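Local coordinates for protein Na-K-Cl cotransporter (Methanosarcina acetivorans, PDB 3G40) that probably takes part in the symport of chloride with small cations, this chain being the cytoplasmic C-terminal domain of the full transporter, at residues 21-26 with 108-114; 39-45 with 187-192; 246-252 with 270-276. All coordinates share one frame; numbering follows the deposited sequence.

Interaction 1. Residues 21-26 with 108-114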
loop_
_atom_site.group_PDB
_atom_site.type_symbol
_atom_site.label_atom_id
_atom_site.label_comp_id
_atom_site.label_asym_id
_atom_site.label_seq_id
_atom_site.Cartn_x
_atom_site.Cartn_y
_atom_site.Cartn_z
ATOM N N ALA A 21 -20.225 -1.508 -8.097
ATOM C CA ALA A 21 -19.773 -0.136 -8.024
ATOM C C ALA A 21 -19.213 0.236 -9.392
ATOM O O ALA A 21 -18.345 -0.469 -9.911
ATOM C CB ALA A 21 -18.686 -0.012 -6.968
ATOM N N ASN A 22 -19.705 1.333 -9.952
ATOM C CA ASN A 22 -19.139 1.903 -11.173
ATOM C C ASN A 22 -18.521 3.255 -10.825
ATOM O O ASN A 22 -19.238 4.205 -10.552
ATOM C CB ASN A 22 -20.226 2.065 -12.234
ATOM C CG ASN A 22 -20.864 0.744 -12.611
ATOM O OD1 ASN A 22 -20.176 -0.202 -12.997
ATOM N ND2 ASN A 22 -22.190 0.670 -12.500
ATOM N N LEU A 23 -17.190 3.320 -10.788
ATOM C CA LEU A 23 -16.501 4.513 -10.312
ATOM C C LEU A 23 -16.090 5.423 -11.460
ATOM O O LEU A 23 -15.669 4.950 -12.512
ATOM C CB LEU A 23 -15.230 4.134 -9.546
ATOM C CG LEU A 23 -15.415 3.128 -8.411
ATOM C CD1 LEU A 23 -14.079 2.885 -7.697
ATOM C CD2 LEU A 23 -16.473 3.646 -7.460
ATOM N N LEU A 24 -16.206 6.725 -11.240
ATOM C CA LEU A 24 -15.542 7.706 -12.086
ATOM C C LEU A 24 -14.337 8.200 -11.295
ATOM O O LEU A 24 -14.481 8.728 -10.188
ATOM C CB LEU A 24 -16.481 8.867 -12.394
ATOM C CG LEU A 24 -15.884 9.980 -13.257
ATOM C CD1 LEU A 24 -15.477 9.431 -14.626
ATOM C CD2 LEU A 24 -16.895 11.087 -13.409
ATOM N N VAL A 25 -13.150 7.988 -11.847
ATOM C CA VAL A 25 -11.915 8.295 -11.142
ATOM C C VAL A 25 -11.086 9.338 -11.902
ATOM O O VAL A 25 -10.427 9.016 -12.889
ATOM C CB VAL A 25 -11.062 7.011 -10.954
ATOM C CG1 VAL A 25 -9.799 7.310 -10.149
ATOM C CG2 VAL A 25 -11.891 5.895 -10.296
ATOM N N PRO A 26 -11.099 10.592 -11.430
ATOM C CA PRO A 26 -10.218 11.582 -12.057
ATOM C C PRO A 26 -8.763 11.247 -11.766
ATOM O O PRO A 26 -8.434 10.842 -10.645
ATOM C CB PRO A 26 -10.598 12.899 -11.373
ATOM C CG PRO A 26 -11.819 12.601 -10.530
ATOM C CD PRO A 26 -11.831 11.134 -10.274
ATOM N N PHE A 108 -22.547 1.732 -18.218
ATOM C CA PHE A 108 -22.168 1.329 -16.872
ATOM C C PHE A 108 -22.940 2.093 -15.809
ATOM O O PHE A 108 -22.672 3.256 -15.518
ATOM C CB PHE A 108 -20.652 1.243 -16.692
ATOM C CG PHE A 108 -20.069 0.048 -17.384
ATOM C CD1 PHE A 108 -19.521 0.159 -18.652
ATOM C CD2 PHE A 108 -20.157 -1.212 -16.799
ATOM C CE1 PHE A 108 -19.026 -0.951 -19.310
ATOM C CE2 PHE A 108 -19.667 -2.329 -17.451
ATOM C CZ PHE A 108 -19.099 -2.203 -18.704
ATOM N N ARG A 109 -23.927 1.368 -15.283
ATOM C CA ARG A 109 -25.042 1.834 -14.451
ATOM C C ARG A 109 -24.724 2.939 -13.433
ATOM O O ARG A 109 -23.747 3.665 -13.609
ATOM C CB ARG A 109 -25.680 0.601 -13.799
ATOM C CG ARG A 109 -26.456 -0.252 -14.796
ATOM C CD ARG A 109 -26.060 -1.721 -14.737
ATOM N NE ARG A 109 -24.621 -1.916 -14.900
ATOM C CZ ARG A 109 -24.061 -3.049 -15.313
ATOM N NH1 ARG A 109 -24.816 -4.094 -15.629
ATOM N NH2 ARG A 109 -22.744 -3.135 -15.423
ATOM N N PRO A 110 -25.566 3.103 -12.386
ATOM C CA PRO A 110 -25.243 4.156 -11.422
ATOM C C PRO A 110 -23.739 4.346 -11.255
ATOM O O PRO A 110 -22.990 3.369 -11.163
ATOM C CB PRO A 110 -25.867 3.629 -10.130
ATOM C CG PRO A 110 -27.089 2.907 -10.599
ATOM C CD PRO A 110 -26.816 2.414 -12.014
ATOM N N SER A 111 -23.306 5.601 -11.251
ATOM C CA SER A 111 -21.896 5.922 -11.131
ATOM C C SER A 111 -21.609 6.480 -9.746
ATOM O O SER A 111 -22.495 7.026 -9.109
ATOM C CB SER A 111 -21.488 6.929 -12.203
ATOM O OG SER A 111 -21.384 6.292 -13.468
ATOM N N ILE A 112 -20.361 6.328 -9.304
ATOM C CA ILE A 112 -19.858 6.897 -8.053
ATOM C C ILE A 112 -18.562 7.652 -8.344
ATOM O O ILE A 112 -17.656 7.111 -8.972
ATOM C CB ILE A 112 -19.519 5.782 -7.062
ATOM C CG1 ILE A 112 -20.773 4.958 -6.741
ATOM C CG2 ILE A 112 -18.868 6.348 -5.783
ATOM C CD1 ILE A 112 -20.469 3.636 -6.061
ATOM N N LEU A 113 -18.468 8.892 -7.882
ATOM C CA LEU A 113 -17.249 9.681 -8.049
ATOM C C LEU A 113 -16.228 9.355 -6.955
ATOM O O LEU A 113 -16.521 9.504 -5.770
ATOM C CB LEU A 113 -17.587 11.173 -7.991
ATOM C CG LEU A 113 -16.397 12.122 -8.138
ATOM C CD1 LEU A 113 -15.712 11.923 -9.500
ATOM C CD2 LEU A 113 -16.855 13.552 -7.980
ATOM N N PHE A 114 -15.031 8.930 -7.357
ATOM C CA PHE A 114 -13.966 8.594 -6.416
ATOM C C PHE A 114 -12.914 9.699 -6.337
ATOM O O PHE A 114 -12.201 9.960 -7.309
ATOM C CB PHE A 114 -13.313 7.267 -6.802
ATOM C CG PHE A 114 -12.333 6.751 -5.782
ATOM C CD1 PHE A 114 -12.728 5.800 -4.856
ATOM C CD2 PHE A 114 -11.025 7.216 -5.748
ATOM C CE1 PHE A 114 -11.831 5.306 -3.903
ATOM C CE2 PHE A 114 -10.120 6.729 -4.790
ATOM C CZ PHE A 114 -10.534 5.770 -3.869
HETATM O O HOH W 1 -22.290 2.081 -8.934
HETATM O O HOH W 2 -9.676 10.629 -7.927
#

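Interaction 2. Residues 39-45 with 187-192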
loop_
_atom_site.group_PDB
_atom_site.type_symbol
_atom_site.label_atom_id
_atom_site.label_comp_id
_atom_site.label_asym_id
_atom_site.label_seq_id
_atom_site.Cartn_x
_atom_site.Cartn_y
_atom_site.Cartn_z
ATOM N N PHE A 39 -6.934 -0.960 -4.420
ATOM C CA PHE A 39 -8.060 -0.527 -3.603
ATOM C C PHE A 39 -9.263 -0.250 -4.507
ATOM O O PHE A 39 -10.380 -0.652 -4.200
ATOM C CB PHE A 39 -7.665 0.715 -2.794
ATOM C CG PHE A 39 -8.727 1.186 -1.817
ATOM C CD1 PHE A 39 -9.253 0.319 -0.864
ATOM C CD2 PHE A 39 -9.175 2.493 -1.845
ATOM C CE1 PHE A 39 -10.223 0.752 0.034
ATOM C CE2 PHE A 39 -10.137 2.944 -0.955
ATOM C CZ PHE A 39 -10.666 2.063 -0.000
ATOM N N LEU A 40 -9.039 0.430 -5.633
ATOM C CA LEU A 40 -10.125 0.653 -6.587
ATOM C C LEU A 40 -10.634 -0.703 -7.060
ATOM O O LEU A 40 -11.839 -0.907 -7.205
ATOM C CB LEU A 40 -9.632 1.488 -7.797
ATOM C CG LEU A 40 -9.282 2.936 -7.458
ATOM C CD1 LEU A 40 -8.512 3.652 -8.593
ATOM C CD2 LEU A 40 -10.535 3.711 -7.093
ATOM N N ARG A 41 -9.716 -1.632 -7.310
ATOM C CA ARG A 41 -10.119 -2.979 -7.712
ATOM C C ARG A 41 -10.955 -3.680 -6.609
ATOM O O ARG A 41 -11.965 -4.339 -6.892
ATOM C CB ARG A 41 -8.897 -3.803 -8.045
ATOM C CG ARG A 41 -9.191 -5.195 -8.544
ATOM C CD ARG A 41 -7.985 -6.054 -8.277
ATOM N NE ARG A 41 -7.668 -6.018 -6.849
ATOM C CZ ARG A 41 -6.490 -6.353 -6.328
ATOM N NH1 ARG A 41 -5.504 -6.752 -7.126
ATOM N NH2 ARG A 41 -6.304 -6.294 -5.005
ATOM N N ASP A 42 -10.521 -3.550 -5.362
ATOM C CA ASP A 42 -11.232 -4.185 -4.231
ATOM C C ASP A 42 -12.638 -3.620 -4.066
ATOM O O ASP A 42 -13.542 -4.315 -3.620
ATOM C CB ASP A 42 -10.444 -4.009 -2.922
ATOM C CG ASP A 42 -9.114 -4.737 -2.937
ATOM O OD1 ASP A 42 -8.948 -5.693 -3.730
ATOM O OD2 ASP A 42 -8.225 -4.341 -2.164
ATOM N N ILE A 43 -12.831 -2.357 -4.444
ATOM C CA ILE A 43 -14.157 -1.747 -4.367
ATOM C C ILE A 43 -15.079 -2.257 -5.482
ATOM O O ILE A 43 -16.288 -2.390 -5.289
ATOM C CB ILE A 43 -14.067 -0.208 -4.426
ATOM C CG1 ILE A 43 -13.477 0.344 -3.124
ATOM C CG2 ILE A 43 -15.431 0.411 -4.714
ATOM C CD1 ILE A 43 -13.076 1.840 -3.218
ATOM N N THR A 44 -14.503 -2.568 -6.636
ATOM C CA THR A 44 -15.288 -2.842 -7.845
ATOM C C THR A 44 -15.383 -4.321 -8.252
ATOM O O THR A 44 -16.258 -4.694 -9.033
ATOM C CB THR A 44 -14.746 -2.019 -9.056
ATOM O OG1 THR A 44 -13.342 -2.257 -9.193
ATOM C CG2 THR A 44 -14.968 -0.533 -8.840
ATOM N N TYR A 45 -14.478 -5.155 -7.750
ATOM C CA TYR A 45 -14.479 -6.579 -8.088
ATOM C C TYR A 45 -15.621 -7.346 -7.401
ATOM O O TYR A 45 -15.866 -7.161 -6.205
ATOM C CB TYR A 45 -13.143 -7.215 -7.695
ATOM C CG TYR A 45 -13.081 -8.688 -7.991
ATOM C CD1 TYR A 45 -13.401 -9.635 -7.017
ATOM C CD2 TYR A 45 -12.709 -9.139 -9.246
ATOM C CE1 TYR A 45 -13.360 -10.991 -7.306
ATOM C CE2 TYR A 45 -12.659 -10.478 -9.538
ATOM C CZ TYR A 45 -12.980 -11.404 -8.565
ATOM O OH TYR A 45 -12.922 -12.738 -8.891
ATOM N N LYS A 187 -18.656 -4.874 0.661
ATOM C CA LYS A 187 -17.778 -5.218 -0.465
ATOM C C LYS A 187 -16.326 -5.451 0.000
ATOM O O LYS A 187 -15.695 -6.456 -0.357
ATOM C CB LYS A 187 -17.852 -4.099 -1.512
ATOM C CG LYS A 187 -16.864 -4.226 -2.695
ATOM C CD LYS A 187 -17.024 -5.554 -3.412
ATOM C CE LYS A 187 -18.322 -5.623 -4.198
ATOM N NZ LYS A 187 -18.449 -6.933 -4.912
ATOM N N LEU A 188 -15.796 -4.535 0.812
ATOM C CA LEU A 188 -14.420 -4.663 1.272
ATOM C C LEU A 188 -14.295 -5.782 2.294
ATOM O O LEU A 188 -13.320 -6.533 2.296
ATOM C CB LEU A 188 -13.898 -3.335 1.841
ATOM C CG LEU A 188 -13.751 -2.219 0.816
ATOM C CD1 LEU A 188 -13.310 -0.924 1.468
ATOM C CD2 LEU A 188 -12.763 -2.633 -0.319
ATOM N N LYS A 189 -15.299 -5.935 3.146
ATOM C CA LYS A 189 -15.269 -7.105 4.034
ATOM C C LYS A 189 -15.057 -8.350 3.184
ATOM O O LYS A 189 -14.243 -9.212 3.497
ATOM C CB LYS A 189 -16.574 -7.251 4.817
ATOM C CG LYS A 189 -16.658 -8.556 5.631
ATOM C CD LYS A 189 -18.016 -8.715 6.302
ATOM C CE LYS A 189 -18.273 -10.156 6.719
ATOM N NZ LYS A 189 -17.192 -10.735 7.566
ATOM N N SER A 190 -15.811 -8.440 2.094
ATOM C CA SER A 190 -15.794 -9.649 1.296
ATOM C C SER A 190 -14.484 -9.788 0.492
ATOM O O SER A 190 -13.866 -10.852 0.478
ATOM C CB SER A 190 -17.038 -9.680 0.386
ATOM O OG SER A 190 -16.827 -10.484 -0.752
ATOM N N ASN A 191 -14.044 -8.714 -0.157
ATOM C CA ASN A 191 -12.831 -8.792 -0.977
ATOM C C ASN A 191 -11.515 -8.896 -0.173
ATOM O O ASN A 191 -10.582 -9.557 -0.607
ATOM C CB ASN A 191 -12.788 -7.654 -1.999
ATOM C CG ASN A 191 -13.730 -7.902 -3.163
ATOM O OD1 ASN A 191 -14.117 -9.040 -3.411
ATOM N ND2 ASN A 191 -14.122 -6.843 -3.860
ATOM N N TRP A 192 -11.460 -8.262 0.998
ATOM C CA TRP A 192 -10.293 -8.364 1.889
ATOM C C TRP A 192 -10.356 -9.589 2.798
ATOM O O TRP A 192 -9.343 -9.972 3.403
ATOM C CB TRP A 192 -10.185 -7.130 2.793
ATOM C CG TRP A 192 -9.817 -5.862 2.096
ATOM C CD1 TRP A 192 -9.500 -5.698 0.761
ATOM C CD2 TRP A 192 -9.692 -4.569 2.700
ATOM N NE1 TRP A 192 -9.202 -4.375 0.510
ATOM C CE2 TRP A 192 -9.306 -3.665 1.681
ATOM C CE3 TRP A 192 -9.869 -4.089 4.001
ATOM C CZ2 TRP A 192 -9.105 -2.308 1.927
ATOM C CZ3 TRP A 192 -9.676 -2.738 4.247
ATOM C CH2 TRP A 192 -9.285 -1.862 3.211
#

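Interaction 3. Residues 246-252 with 270-276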
loop_
_atom_site.group_PDB
_atom_site.type_symbol
_atom_site.label_atom_id
_atom_site.label_comp_id
_atom_site.label_asym_id
_atom_site.label_seq_id
_atom_site.Cartn_x
_atom_site.Cartn_y
_atom_site.Cartn_z
ATOM N N SER A 246 -8.122 -1.150 10.099
ATOM C CA SER A 246 -7.328 -0.890 8.884
ATOM C C SER A 246 -7.953 0.250 8.109
ATOM O O SER A 246 -7.265 1.089 7.498
ATOM C CB SER A 246 -7.301 -2.136 7.991
ATOM O OG SER A 246 -6.862 -3.290 8.716
ATOM N N LEU A 247 -9.274 0.274 8.121
ATOM C CA LEU A 247 -10.021 1.282 7.389
ATOM C C LEU A 247 -11.283 1.631 8.147
ATOM O O LEU A 247 -12.065 0.742 8.513
ATOM C CB LEU A 247 -10.416 0.762 6.007
ATOM C CG LEU A 247 -11.284 1.718 5.161
ATOM C CD1 LEU A 247 -10.490 2.933 4.663
ATOM C CD2 LEU A 247 -11.917 0.990 3.970
ATOM N N HIS A 248 -11.473 2.926 8.364
ATOM C CA HIS A 248 -12.714 3.452 8.925
ATOM C C HIS A 248 -13.575 4.002 7.788
ATOM O O HIS A 248 -13.112 4.835 7.004
ATOM C CB HIS A 248 -12.397 4.589 9.884
ATOM C CG HIS A 248 -11.580 4.170 11.063
ATOM N ND1 HIS A 248 -12.149 3.762 12.250
ATOM C CD2 HIS A 248 -10.240 4.092 11.242
ATOM C CE1 HIS A 248 -11.194 3.453 13.109
ATOM N NE2 HIS A 248 -10.025 3.648 12.524
ATOM N N ILE A 249 -14.813 3.525 7.698
ATOM C CA ILE A 249 -15.790 4.045 6.738
ATOM C C ILE A 249 -16.783 4.942 7.462
ATOM O O ILE A 249 -17.399 4.527 8.457
ATOM C CB ILE A 249 -16.546 2.888 6.039
ATOM C CG1 ILE A 249 -15.541 1.951 5.345
ATOM C CG2 ILE A 249 -17.601 3.433 5.057
ATOM C CD1 ILE A 249 -16.134 0.649 4.886
ATOM N N PHE A 250 -16.902 6.183 6.996
ATOM C CA PHE A 250 -17.862 7.142 7.535
ATOM C C PHE A 250 -18.837 7.546 6.439
ATOM O O PHE A 250 -18.566 7.346 5.255
ATOM C CB PHE A 250 -17.143 8.407 8.018
ATOM C CG PHE A 250 -16.205 8.176 9.173
ATOM C CD1 PHE A 250 -14.870 7.868 8.951
ATOM C CD2 PHE A 250 -16.654 8.287 10.479
ATOM C CE1 PHE A 250 -14.001 7.657 10.019
ATOM C CE2 PHE A 250 -15.786 8.074 11.557
ATOM C CZ PHE A 250 -14.465 7.755 11.319
ATOM N N SER A 251 -19.966 8.127 6.824
ATOM C CA SER A 251 -20.791 8.833 5.853
ATOM C C SER A 251 -20.184 10.212 5.614
ATOM O O SER A 251 -19.578 10.790 6.519
ATOM C CB SER A 251 -22.231 8.940 6.350
ATOM O OG SER A 251 -22.822 7.656 6.331
ATOM N N LEU A 252 -20.307 10.709 4.384
ATOM C CA LEU A 252 -19.840 12.041 4.005
ATOM C C LEU A 252 -21.028 13.004 3.950
ATOM O O LEU A 252 -21.999 12.765 3.222
ATOM C CB LEU A 252 -19.137 11.987 2.625
ATOM C CG LEU A 252 -18.645 13.285 1.984
ATOM C CD1 LEU A 252 -17.648 13.979 2.890
ATOM C CD2 LEU A 252 -18.003 12.981 0.617
ATOM N N SER A 270 -4.928 5.585 10.931
ATOM C CA SER A 270 -5.163 4.673 9.822
ATOM C C SER A 270 -6.096 5.313 8.789
ATOM O O SER A 270 -6.652 6.384 9.029
ATOM C CB SER A 270 -5.754 3.369 10.341
ATOM O OG SER A 270 -7.011 3.623 10.907
ATOM N N SER A 271 -6.300 4.645 7.661
ATOM C CA SER A 271 -7.054 5.252 6.568
ATOM C C SER A 271 -8.560 5.371 6.811
ATOM O O SER A 271 -9.169 4.571 7.510
ATOM C CB SER A 271 -6.792 4.523 5.248
ATOM O OG SER A 271 -5.426 4.609 4.884
ATOM N N CYS A 272 -9.139 6.400 6.212
ATOM C CA CYS A 272 -10.559 6.678 6.315
ATOM C C CYS A 272 -11.147 6.878 4.931
ATOM O O CYS A 272 -10.499 7.440 4.047
ATOM C CB CYS A 272 -10.781 7.940 7.148
ATOM S SG CYS A 272 -10.330 7.756 8.894
ATOM N N ILE A 273 -12.373 6.413 4.735
ATOM C CA ILE A 273 -13.088 6.716 3.508
ATOM C C ILE A 273 -14.466 7.252 3.882
ATOM O O ILE A 273 -15.073 6.798 4.859
ATOM C CB ILE A 273 -13.137 5.494 2.539
ATOM C CG1 ILE A 273 -13.603 5.914 1.135
ATOM C CG2 ILE A 273 -13.985 4.369 3.114
ATOM C CD1 ILE A 273 -13.297 4.872 0.048
ATOM N N PHE A 274 -14.922 8.264 3.144
ATOM C CA PHE A 274 -16.161 8.971 3.454
ATOM C C PHE A 274 -17.115 8.849 2.283
ATOM O O PHE A 274 -16.767 9.180 1.146
ATOM C CB PHE A 274 -15.870 10.442 3.767
ATOM C CG PHE A 274 -14.870 10.626 4.868
ATOM C CD1 PHE A 274 -13.514 10.537 4.604
ATOM C CD2 PHE A 274 -15.290 10.852 6.181
ATOM C CE1 PHE A 274 -12.583 10.681 5.627
ATOM C CE2 PHE A 274 -14.371 11.004 7.206
ATOM C CZ PHE A 274 -13.018 10.918 6.935
ATOM N N ALA A 275 -18.312 8.346 2.561
ATOM C CA ALA A 275 -19.253 8.000 1.515
ATOM C C ALA A 275 -20.539 8.827 1.553
ATOM O O ALA A 275 -21.276 8.809 2.547
ATOM C CB ALA A 275 -19.570 6.515 1.579
ATOM N N LEU A 276 -20.806 9.548 0.459
ATOM C CA LEU A 276 -22.037 10.320 0.312
ATOM C C LEU A 276 -22.937 9.610 -0.684
ATOM O O LEU A 276 -22.513 9.300 -1.798
ATOM C CB LEU A 276 -21.730 11.742 -0.171
ATOM C CG LEU A 276 -22.887 12.636 -0.617
ATOM C CD1 LEU A 276 -23.840 12.958 0.529
ATOM C CD2 LEU A 276 -22.331 13.917 -1.221
HETATM O O HOH W 3 -4.630 1.644 7.840
HETATM O O HOH W 4 -7.580 2.974 13.665
#

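Interaction 1. Residues 21-26 with 108-114
The carbonyl oxygen of P110 is gripped by two donors, both tied to N22. The side-chain ND2 of N22 reaches P110 O at 3.1 Å, with the oxygen close to the amide plane but the nitrogen tilted out of the carbonyl plane. A water molecule bound by the backbone N of N22 donates to the same oxygen at 2.7 Å. With CG anti to its carbonyl carbon (chi1 -60°), N22 carries its amide across the residues leading to I112, and its OD1 bonds to the hydroxyl of S49 on the next strand. The amide passes F108 with its plane 64° from the ring.

Farther along, regular parallel pairing takes over. I112 N donates to N22 O at 2.7 Å, and I112 O accepts from L24 N. F114 N then meets L24 O almost straight, at 178°. Here the first and fourth strands pair in a half-sheet of order 3-2-1-4-5, as in Rossmann-like folds. L23 and I112 share one face, CD2 of L23 lying 3.7 Å from CB of I112, and L23 packs against L40 and T44 of helix 30-44. L24 and L113 occupy the other face, where M100 of helix 94-103 touches both.

With an alanine in place of N22, P110 O would probably lose its amide donor and the S49 hydroxyl a partner, leaving residues 108-110 more mobile. The chemistry thus divides in two: backbone bonds and apolar packing hold the strands, while one asparagine and a water secure the residues that lead into them.

Interaction 2. Residues 39-45 with 187-192
F39 sets its ring against the second helix, its CE1 lying 3.8 Å from CD1 of L188, while the CE1-CD1 side of the ring meets CZ2 of W192. CZ2 approaches near the plane of the F39 ring, at its edge, and the two side chains run obliquely past each other. One turn on, D42 works with both its carboxylate and its backbone. OD2 takes the indole NE1 of W192 at 2.8 Å; the donor comes from above the carboxylate plane, the two flat groups standing nearly perpendicular at 86°. The other oxygen, OD1, forms a salt bridge on its syn side with NH2 of R41, whose NH1 pairs with E78 and D38. Held by guanidinium and indole, this carboxylate is likely to stay charged. CB of D42 rests on CD2 of L188.

The contact joins two helices, 30-44 from the first half of the domain and 179-192 from the second, whose short segments cross at 110° with axes 8.8 Å apart at closest. The crossing brings the C-terminal turn of the first helix over side chains of the other. D42 O, whose i+4 residue, P46, has no N-H to give, accepts from ND2 of N191 at 2.6 Å.

CG of K187 packs 3.2 Å from I43 O, and CG1 of I43 touches CD2 of L188. At Y45 the chain leaves the helix, and Y45 O takes two donors from opposite faces of its plane: ND2 of N191 at 2.9 Å, and NZ of K187 also at 2.9 Å, the lysine chain being bent at chi2 and chi3. ND2 of N191 thereby spends both hydrogens on two carbonyl oxygens that lie in its amide plane.

Interaction 3. Residues 246-252 with 270-276
H248 N donates to S271 O at 3.0 Å, nearly straight, and opens a ladder of five backbone hydrogen bonds. I273 N then returns the bond to H248 O, and I273 O accepts from F250 N. The ladder pairs the two strands of a beta-alpha-beta unit, with helix 258-268 between them in the chain, and it lies at the heart of the domain's twisted mixed sheet. F250 O next receives A275 N, and L252 N closes the series on A275 O at 2.8 Å, this last donor standing well above the carbonyl plane as the first chain leaves its strand.

At the other end the imidazole of H248 is held round its edge. Its ND1 bonds to the indole NE1 of W161, and its NE2 shares a water with S270 OG, the water lying 2.8 Å from NE2. S270 OG itself has A245 O as a further partner.

Packing differs on the two faces. On the face of H248, C272, F250 and F274, which helix 258-268 touches, the phenylalanine rings lie nearly parallel (15°) but slide so far apart that they barely overlap, their centroids 5.3 Å apart. The closest touches run from F274 CD2 to F250 CB and from F274 CE2 to F250 CD1, both 3.6 Å. C272 SG comes to the edge of the F250 ring, 3.8 Å from CE1, in a sulfur-aromatic contact, while W161 stacks on F250. On the opposite face L247, I249 and I273 form an aliphatic patch, with helix 179-192 against L247 and I249. With CG1 of I273 anti to the backbone N (chi1 -167°), its CG2 falls between N and the carbonyl carbon and lies 3.6 Å from CG1 of I249.

The three contacts illustrate how one sheet and the helices on it divide the work. Interactions 1 and 3 are buried strand pairings within the same sheet, one in each half of the domain, and both rest on parallel backbone ladders; interaction 1 adds a more exposed loop at one end, whereas interaction 3 is buried almost throughout. Interaction 2, only partly buried, joins helices from the two halves and relies on side chains instead, with amide, indole and ammonium donors reaching a carboxylate and backbone carbonyls. Its apolar part touches both strand pairs: I43 meets F114 of interaction 1, while L188 meets L247 and F39 meets I273 of interaction 3.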